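Local coordinates for trichothecene 3-O-acetyltransferase (Gibberella zeae, PDB 2RKV), which transfers an acetyl group from acetyl-CoA to the 3-hydroxyl of trichothecene mycotoxins, as a member of the BAHD acyltransferase superfamily, at residues A[232-237]-A[425-430]. Sequence-based numbering, arbitrary orientation.
Sequences AFFTFS and AALSLR
Ala232 and Leu427 exchange two backbone hydrogen bonds, and Phe234 and Ala425 exchange two more, so four N-H···O=C links tie the strands as antiparallel neighbours. The straightest runs from Leu427 N to Ala232 O, 2.9 Å with 174° at the hydrogen; the return bond from Ala232 N to Leu427 O is 3.0 Å and more bent. Between the Ala232–Leu427 and Phe234–Ala425 pairs sits the non-hydrogen-bonded pair Phe233–Ala426, where Phe233 CA and Ala426 CA are 4.5 Å apart. Here CA-H groups add weaker contacts: Phe233 CA lies 3.3 Å from Ala425 O, a carbonyl that already accepts from Phe234 N.

Side chains alternate across the sheet. On one face the chi1 of Phe233 (-75°) sets the ring beside its own backbone N, and its CD2–CE2 edge meets the Ala426 methyl, CE2 to CB 3.6 Å. On the other, the Phe234 and Leu427 side chains meet at about a right angle, with Phe234 CE1 4.1 Å from Leu427 CD2. Farther along, Phe236 tips CE1 to within 4.1 Å of Ala425 CB. Helix 431-439 packs on the Phe234–Leu427 face through Met434 and Leu437, and Trp443 meets the Phe234 ring edge-to-face.

The two strands lie inside a mixed sheet: the backbone of Ala426 hydrogen-bonds to Tyr413, a residue of the T-2 toxin pocket, and that of Phe233 to Val450 and Gly451. Phe233 and Phe234 are paired with Ala426 and Ala425, whose methyls leave room for the neighbouring rings. The touching side chains are all hydrocarbon and buried, while the four backbone bonds satisfy the paired N-H and C=O groups.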
loop_
_atom_site.group_PDB
_atom_site.type_symbol
_atom_site.label_atom_id
_atom_site.label_comp_id
_atom_site.label_asym_id
_atom_site.label_seq_id
_atom_site.Cartn_x
_atom_site.Cartn_y
_atom_site.Cartn_z
ATOM N N ALA A 232 13.900 -2.020 5.517
ATOM C CA ALA A 232 14.891 -2.134 4.458
ATOM C C ALA A 232 14.248 -2.555 3.144
ATOM O O ALA A 232 13.311 -3.368 3.134
ATOM C CB ALA A 232 15.986 -3.134 4.836
ATOM N N PHE A 233 14.761 -2.031 2.039
ATOM C CA PHE A 233 14.421 -2.523 0.743
ATOM C C PHE A 233 15.399 -3.626 0.390
ATOM O O PHE A 233 16.558 -3.551 0.691
ATOM C CB PHE A 233 14.626 -1.474 -0.340
ATOM C CG PHE A 233 13.571 -0.365 -0.400
ATOM C CD1 PHE A 233 13.905 0.857 -0.903
ATOM C CD2 PHE A 233 12.289 -0.545 0.048
ATOM C CE1 PHE A 233 13.010 1.867 -0.964
ATOM C CE2 PHE A 233 11.397 0.459 -0.039
ATOM C CZ PHE A 233 11.758 1.660 -0.529
ATOM N N PHE A 234 14.848 -4.603 -0.313
ATOM C CA PHE A 234 15.597 -5.673 -0.966
ATOM C C PHE A 234 15.174 -5.759 -2.422
ATOM O O PHE A 234 14.023 -5.729 -2.689
ATOM C CB PHE A 234 15.279 -7.017 -0.291
ATOM C CG PHE A 234 15.728 -7.101 1.137
ATOM C CD1 PHE A 234 14.919 -6.734 2.169
ATOM C CD2 PHE A 234 16.968 -7.600 1.439
ATOM C CE1 PHE A 234 15.349 -6.829 3.435
ATOM C CE2 PHE A 234 17.395 -7.699 2.726
ATOM C CZ PHE A 234 16.624 -7.292 3.712
ATOM N N THR A 235 16.063 -5.867 -3.354
ATOM C CA THR A 235 15.705 -6.003 -4.759
ATOM C C THR A 235 15.870 -7.445 -5.233
ATOM O O THR A 235 16.668 -8.150 -4.724
ATOM C CB THR A 235 16.556 -5.061 -5.629
ATOM O OG1 THR A 235 17.941 -5.399 -5.490
ATOM C CG2 THR A 235 16.489 -3.637 -5.096
ATOM N N PHE A 236 15.025 -7.765 -6.162
ATOM C CA PHE A 236 15.020 -9.045 -6.815
ATOM C C PHE A 236 15.061 -8.800 -8.313
ATOM O O PHE A 236 14.201 -8.211 -8.861
ATOM C CB PHE A 236 13.756 -9.858 -6.433
ATOM C CG PHE A 236 13.661 -10.195 -4.969
ATOM C CD1 PHE A 236 13.211 -9.285 -4.057
ATOM C CD2 PHE A 236 14.026 -11.411 -4.515
ATOM C CE1 PHE A 236 13.142 -9.590 -2.758
ATOM C CE2 PHE A 236 13.966 -11.697 -3.201
ATOM C CZ PHE A 236 13.527 -10.785 -2.330
ATOM N N SER A 237 16.121 -9.276 -8.943
ATOM C CA SER A 237 16.325 -9.066 -10.374
ATOM C C SER A 237 15.238 -9.792 -11.179
ATOM O O SER A 237 14.594 -10.701 -10.651
ATOM C CB SER A 237 17.720 -9.553 -10.791
ATOM O OG SER A 237 17.809 -10.966 -10.735
ATOM N N ALA A 425 11.141 -5.230 -2.588
ATOM C CA ALA A 425 10.344 -5.520 -1.400
ATOM C C ALA A 425 10.807 -4.689 -0.208
ATOM O O ALA A 425 12.002 -4.668 0.110
ATOM C CB ALA A 425 10.391 -7.029 -1.066
ATOM N N ALA A 426 9.866 -4.001 0.439
ATOM C CA ALA A 426 10.141 -3.317 1.710
ATOM C C ALA A 426 9.748 -4.210 2.883
ATOM O O ALA A 426 8.591 -4.607 3.005
ATOM C CB ALA A 426 9.397 -1.988 1.779
ATOM N N LEU A 427 10.724 -4.538 3.727
ATOM C CA LEU A 427 10.487 -5.404 4.891
ATOM C C LEU A 427 10.749 -4.659 6.185
ATOM O O LEU A 427 11.763 -3.964 6.297
ATOM C CB LEU A 427 11.404 -6.634 4.839
ATOM C CG LEU A 427 10.933 -7.829 4.001
ATOM C CD1 LEU A 427 10.770 -7.503 2.520
ATOM C CD2 LEU A 427 11.903 -8.974 4.176
ATOM N N SER A 428 9.824 -4.781 7.134
ATOM C CA SER A 428 10.048 -4.294 8.497
ATOM C C SER A 428 10.114 -5.492 9.430
ATOM O O SER A 428 9.180 -6.295 9.504
ATOM C CB SER A 428 8.962 -3.309 8.943
ATOM O OG SER A 428 9.305 -2.716 10.194
ATOM N N LEU A 429 11.251 -5.627 10.104
ATOM C CA LEU A 429 11.490 -6.787 10.954
ATOM C C LEU A 429 12.256 -6.364 12.199
ATOM O O LEU A 429 12.991 -5.374 12.175
ATOM C CB LEU A 429 12.312 -7.828 10.189
ATOM C CG LEU A 429 11.697 -8.573 8.995
ATOM C CD1 LEU A 429 12.787 -9.361 8.269
ATOM C CD2 LEU A 429 10.535 -9.486 9.403
ATOM N N ARG A 430 12.099 -7.123 13.278
ATOM C CA ARG A 430 12.930 -6.890 14.454
ATOM C C ARG A 430 14.394 -7.164 14.116
ATOM O O ARG A 430 14.704 -7.987 13.238
ATOM C CB ARG A 430 12.432 -7.674 15.676
ATOM C CG ARG A 430 12.712 -9.180 15.677
ATOM C CD ARG A 430 12.276 -9.805 17.009
ATOM N NE ARG A 430 10.831 -9.699 17.193
ATOM C CZ ARG A 430 10.177 -9.913 18.327
ATOM N NH1 ARG A 430 10.829 -10.259 19.432
ATOM N NH2 ARG A 430 8.857 -9.775 18.361
#